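Local structure of Alpha/beta hydrolase (Enterobacter asburiae, 6KMO) at residues 204-209 / 267-272; 210-215 / 254-259. The protein probably hydrolyses ester bonds of acyl esters and lipids, as an esterase or lipase of the alpha/beta hydrolase fold. The protein carries 2 engineered substitutions. All blocks are in the same frame, centred on the assembly; numbering follows the deposited sequence.

Interaction 1: 204-209 / 267-272; sequences NVMLWP and PETLIQ
Asn204 to Leu207 and Thr269 to Gln272 run alongside each other as neighbouring parallel strands, their axes 4.7 Å apart and only 11° from parallel. Backbone bonds pass to and fro in the usual parallel pattern: Asn204 N gives to Glu268 O (2.8 Å), Leu270 N to Asn204 O, Met206 N to Leu270 O and Gln272 N to Met206 O. A last bond, Trp208 N to Gln272 O (2.7 Å), carries the pairing one residue past the end of strand 203-207, although it is more bent, at 140°.

On one face lie Asn204, Met206, Thr269 and Ile271; Asn204 and Met206 pack against helix 181-195. Asn204 ND2 donates to Thr269 OG1 over 3.3 Å, with the hydroxyl somewhat out of the amide plane, and the flank of the Pro267 ring covers the same nitrogen. Thr269 OG1 in turn donates to Pro267 O (2.7 Å), approaching from above the carbonyl plane, so the hydroxyl accepts from one segment and donates within the other. Met206 CB rests on Ile271 CG1, and Pro209 CD on Ile271 CG2.

The other face carries Val205, Leu270, Leu207 and Gln272. Gln272 CG is anti to the carbonyl carbon (chi1 -60°), and the extended chain runs beside Leu207, whose CD2 lies 3.8 Å from Gln272 CD. Gln272 OE1 then reaches the rim of the Trp208 ring, in its plane and 3.7 Å from CZ3, while also accepting a bond from Tyr309; NE2 is held by Ala324 O. Trp208 NE1 bonds Asp308, and its ring meets His307 edge-to-face. Polar ends buried among apolar groups are thus matched with partners, which should limit rotation of the Gln272 amide and the indole beside Ser180 of a probable nucleophile elbow.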
# COMPACT_ATOMS: atom_id res chain seq x y z
N ASN A 204 -1.76 -1.59 -15.06
CA ASN A 204 -1.25 -2.90 -14.69
C ASN A 204 -1.20 -3.00 -13.17
O ASN A 204 -0.76 -2.06 -12.50
CB ASN A 204 0.20 -3.06 -15.15
CG ASN A 204 0.35 -3.11 -16.63
OD1 ASN A 204 -0.55 -3.54 -17.36
ND2 ASN A 204 1.52 -2.72 -17.11
N VAL A 205 -1.59 -4.15 -12.64
CA VAL A 205 -1.38 -4.47 -11.24
C VAL A 205 -0.59 -5.77 -11.19
O VAL A 205 -1.10 -6.84 -11.55
CB VAL A 205 -2.68 -4.59 -10.44
CG1 VAL A 205 -2.33 -4.89 -8.99
CG2 VAL A 205 -3.52 -3.32 -10.53
N MET A 206 0.66 -5.67 -10.76
CA MET A 206 1.56 -6.81 -10.64
C MET A 206 1.65 -7.15 -9.16
O MET A 206 2.28 -6.42 -8.38
CB MET A 206 2.93 -6.47 -11.23
CG MET A 206 2.92 -6.17 -12.72
SD MET A 206 4.51 -5.50 -13.48
CE MET A 206 5.60 -6.94 -13.25
N LEU A 207 1.01 -8.25 -8.77
CA LEU A 207 0.93 -8.66 -7.36
C LEU A 207 2.06 -9.64 -7.10
O LEU A 207 2.09 -10.74 -7.68
CB LEU A 207 -0.43 -9.30 -7.06
CG LEU A 207 -1.64 -8.38 -7.27
CD1 LEU A 207 -2.91 -9.20 -7.15
CD2 LEU A 207 -1.64 -7.23 -6.31
N TRP A 208 3.00 -9.23 -6.25
CA TRP A 208 4.18 -10.00 -5.86
C TRP A 208 4.76 -10.77 -7.07
O TRP A 208 4.83 -12.01 -7.05
CB TRP A 208 3.91 -10.90 -4.65
CG TRP A 208 2.60 -11.61 -4.66
CD1 TRP A 208 2.38 -12.88 -5.09
CD2 TRP A 208 1.31 -11.10 -4.26
NE1 TRP A 208 1.05 -13.20 -5.02
CE2 TRP A 208 0.38 -12.12 -4.49
CE3 TRP A 208 0.85 -9.88 -3.75
CZ2 TRP A 208 -0.98 -11.96 -4.23
CZ3 TRP A 208 -0.51 -9.73 -3.49
CH2 TRP A 208 -1.39 -10.77 -3.73
N PRO A 209 5.19 -10.05 -8.10
CA PRO A 209 5.51 -10.68 -9.39
C PRO A 209 6.88 -11.34 -9.42
O PRO A 209 7.82 -10.96 -8.71
CB PRO A 209 5.51 -9.48 -10.35
CG PRO A 209 5.99 -8.33 -9.48
CD PRO A 209 5.25 -8.58 -8.18
N PRO A 267 2.50 0.64 -19.61
CA PRO A 267 1.32 1.23 -18.96
C PRO A 267 1.59 1.64 -17.51
O PRO A 267 2.47 1.10 -16.84
CB PRO A 267 0.27 0.11 -19.03
CG PRO A 267 0.72 -0.77 -20.18
CD PRO A 267 2.22 -0.70 -20.15
N GLU A 268 0.78 2.57 -17.03
CA GLU A 268 0.80 2.91 -15.61
C GLU A 268 0.62 1.64 -14.79
O GLU A 268 -0.19 0.78 -15.13
CB GLU A 268 -0.30 3.92 -15.29
CG GLU A 268 -0.16 5.22 -16.08
CD GLU A 268 -0.79 6.43 -15.42
OE1 GLU A 268 -1.01 6.45 -14.20
OE2 GLU A 268 -1.07 7.40 -16.17
N THR A 269 1.36 1.55 -13.68
CA THR A 269 1.53 0.28 -12.99
C THR A 269 1.51 0.44 -11.48
O THR A 269 2.05 1.42 -10.94
CB THR A 269 2.85 -0.36 -13.43
OG1 THR A 269 2.79 -0.72 -14.81
CG2 THR A 269 3.18 -1.62 -12.66
N LEU A 270 0.90 -0.53 -10.81
CA LEU A 270 1.00 -0.74 -9.37
C LEU A 270 1.70 -2.08 -9.18
O LEU A 270 1.28 -3.09 -9.76
CB LEU A 270 -0.38 -0.79 -8.72
CG LEU A 270 -0.39 -1.25 -7.26
CD1 LEU A 270 0.34 -0.27 -6.35
CD2 LEU A 270 -1.82 -1.40 -6.77
N ILE A 271 2.75 -2.11 -8.35
CA ILE A 271 3.39 -3.35 -7.93
C ILE A 271 3.22 -3.48 -6.43
O ILE A 271 3.55 -2.55 -5.69
CB ILE A 271 4.89 -3.35 -8.29
CG1 ILE A 271 5.10 -3.30 -9.79
CG2 ILE A 271 5.57 -4.58 -7.70
CD1 ILE A 271 6.52 -2.97 -10.23
N GLN A 272 2.69 -4.62 -5.98
CA GLN A 272 2.72 -4.96 -4.56
C GLN A 272 3.80 -6.00 -4.34
O GLN A 272 3.92 -6.95 -5.11
CB GLN A 272 1.40 -5.54 -4.06
CG GLN A 272 0.21 -4.60 -4.21
CD GLN A 272 -0.98 -5.00 -3.36
OE1 GLN A 272 -1.04 -6.11 -2.81
NE2 GLN A 272 -1.96 -4.10 -3.27

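Interaction 2: 210-215 / 254-259; sequences VTDANF and SPLRAS
Asp212 and Arg257 form the salt bridge of this contact. Arg257 NE points at Asp212 OD1 over 2.8 Å, nearly straight at 168°; Asp212 OD1 accepts on its syn lone pair and lies in the guanidinium plane, and NH2 adds a weak second bond to it. Carboxylate and guanidinium stand almost perpendicular (88°), so this is an edge-on grip by one oxygen and not a two-oxygen fork. The extended Arg257 chain brings NE there, and NH1 is held by Asn249.

The tight, buried side lies where Thr211 O accepts Leu256 N at 3.0 Å and Pro255 CD presses on the same oxygen at 3.3 Å. Leu256 CB packs against Thr211 OG1, and Leu256 CD2 touches Asp212 CB, the two side chains crossing at about a right angle. Ser254 OG receives Ala213 N (3.0 Å) and also bonds Arg248 O. Here the loop that follows strand 203-207 of the alpha/beta hydrolase sheet, with Ala213 centring an inverse gamma turn, meets a 3-10 turn at 255-257 whose Pro255 and Leu256 also touch helix 280-292. Glu282 from that helix takes the backbone N of both Thr211 and Asp212.

Asn214 and Arg257, by contrast, are partly exposed, and water enters between them: one molecule donates to Asn214 OD1 (2.9 Å) and is weakly held by Arg257 NH2. Asn214 ND2 turns back to Asp212 OD2, meeting it from above the carboxylate plane.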
# COMPACT_ATOMS: atom_id res chain seq x y z
N VAL A 210 6.99 -12.30 -10.33
CA VAL A 210 8.27 -12.81 -10.84
C VAL A 210 8.74 -11.88 -11.95
O VAL A 210 7.98 -11.61 -12.89
CB VAL A 210 8.10 -14.23 -11.39
CG1 VAL A 210 9.38 -14.68 -12.11
CG2 VAL A 210 7.68 -15.22 -10.32
N THR A 211 9.98 -11.38 -11.87
CA THR A 211 10.49 -10.51 -12.92
C THR A 211 11.81 -10.95 -13.53
O THR A 211 12.23 -10.34 -14.52
CB THR A 211 10.59 -9.04 -12.47
OG1 THR A 211 11.66 -8.95 -11.54
CG2 THR A 211 9.29 -8.54 -11.87
N ASP A 212 12.49 -11.97 -13.00
CA ASP A 212 13.80 -12.33 -13.53
C ASP A 212 14.10 -13.79 -13.25
O ASP A 212 13.86 -14.29 -12.14
CB ASP A 212 14.89 -11.46 -12.89
CG ASP A 212 16.23 -11.52 -13.59
OD1 ASP A 212 16.29 -11.99 -14.74
OD2 ASP A 212 17.24 -11.06 -12.97
N ALA A 213 14.67 -14.47 -14.24
CA ALA A 213 15.15 -15.84 -14.07
C ALA A 213 16.55 -15.83 -13.45
O ALA A 213 17.55 -16.21 -14.07
CB ALA A 213 15.13 -16.59 -15.39
N ASN A 214 16.62 -15.34 -12.22
CA ASN A 214 17.85 -15.32 -11.43
C ASN A 214 17.43 -15.59 -10.00
O ASN A 214 16.29 -15.34 -9.62
CB ASN A 214 18.60 -14.00 -11.54
CG ASN A 214 19.51 -13.95 -12.74
OD1 ASN A 214 20.35 -14.85 -12.94
ND2 ASN A 214 19.33 -12.94 -13.55
N PHE A 215 18.37 -16.11 -9.20
CA PHE A 215 18.04 -16.69 -7.90
C PHE A 215 18.98 -16.21 -6.81
O PHE A 215 19.13 -16.87 -5.77
CB PHE A 215 18.03 -18.22 -8.00
CG PHE A 215 17.24 -18.71 -9.17
CD1 PHE A 215 15.86 -18.69 -9.11
CD2 PHE A 215 17.86 -19.11 -10.33
CE1 PHE A 215 15.11 -19.09 -10.18
CE2 PHE A 215 17.11 -19.52 -11.42
CZ PHE A 215 15.72 -19.49 -11.34
N SER A 254 11.97 -12.42 -18.61
CA SER A 254 12.66 -11.71 -17.53
C SER A 254 12.59 -10.22 -17.79
O SER A 254 13.58 -9.61 -18.24
CB SER A 254 14.12 -12.15 -17.42
OG SER A 254 14.22 -13.50 -17.04
N PRO A 255 11.43 -9.60 -17.55
CA PRO A 255 11.29 -8.16 -17.86
C PRO A 255 12.24 -7.27 -17.07
O PRO A 255 12.52 -6.14 -17.50
CB PRO A 255 9.82 -7.86 -17.54
CG PRO A 255 9.43 -8.96 -16.57
CD PRO A 255 10.17 -10.18 -17.04
N LEU A 256 12.76 -7.74 -15.94
CA LEU A 256 13.77 -6.96 -15.24
C LEU A 256 14.99 -6.68 -16.09
O LEU A 256 15.70 -5.70 -15.83
CB LEU A 256 14.19 -7.68 -13.96
CG LEU A 256 15.10 -6.88 -13.02
CD1 LEU A 256 14.36 -5.68 -12.46
CD2 LEU A 256 15.60 -7.78 -11.89
N ARG A 257 15.26 -7.50 -17.10
CA ARG A 257 16.43 -7.33 -17.95
C ARG A 257 16.20 -6.32 -19.07
O ARG A 257 17.14 -6.03 -19.82
CB ARG A 257 16.85 -8.68 -18.53
CG ARG A 257 17.19 -9.71 -17.47
CD ARG A 257 17.75 -10.98 -18.07
NE ARG A 257 17.74 -12.07 -17.11
CZ ARG A 257 18.31 -13.25 -17.30
NH1 ARG A 257 19.02 -13.49 -18.40
NH2 ARG A 257 18.15 -14.20 -16.39
N ALA A 258 15.01 -5.75 -19.18
CA ALA A 258 14.74 -4.77 -20.21
C ALA A 258 15.49 -3.48 -19.93
O ALA A 258 15.65 -3.07 -18.78
CB ALA A 258 13.25 -4.48 -20.26
N SER A 259 15.92 -2.83 -21.00
CA SER A 259 16.55 -1.53 -20.85
C SER A 259 15.49 -0.45 -20.65
O SER A 259 14.29 -0.66 -20.83
CB SER A 259 17.32 -1.19 -22.13
OG SER A 259 16.39 -1.02 -23.18
O HOH W 1 20.98 -15.75 -15.66

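Interaction 1 and interaction 2 have centres about 15 Å apart and are joined directly along the chain, since segment 210-215 continues 204-209 without a break. Between 215 and 267 the chain forms helices 218-222, 231-241, 245-248 and 260-263, and segment 254-259 falls within that excursion, so interaction 2 lies inside the sequence span bracketed by interaction 1. The first contact belongs to the central sheet, the second to the loops beyond the end of strand 203-207; Met206 CE touches Thr211 CG2 at 4.2 Å between them. Helix 181-195 contacts both. The excursion's two ends meet at the sheet by strand pairing, and interaction 2 ties its interior to its start by backbone, hydroxyl and salt-bridge contacts.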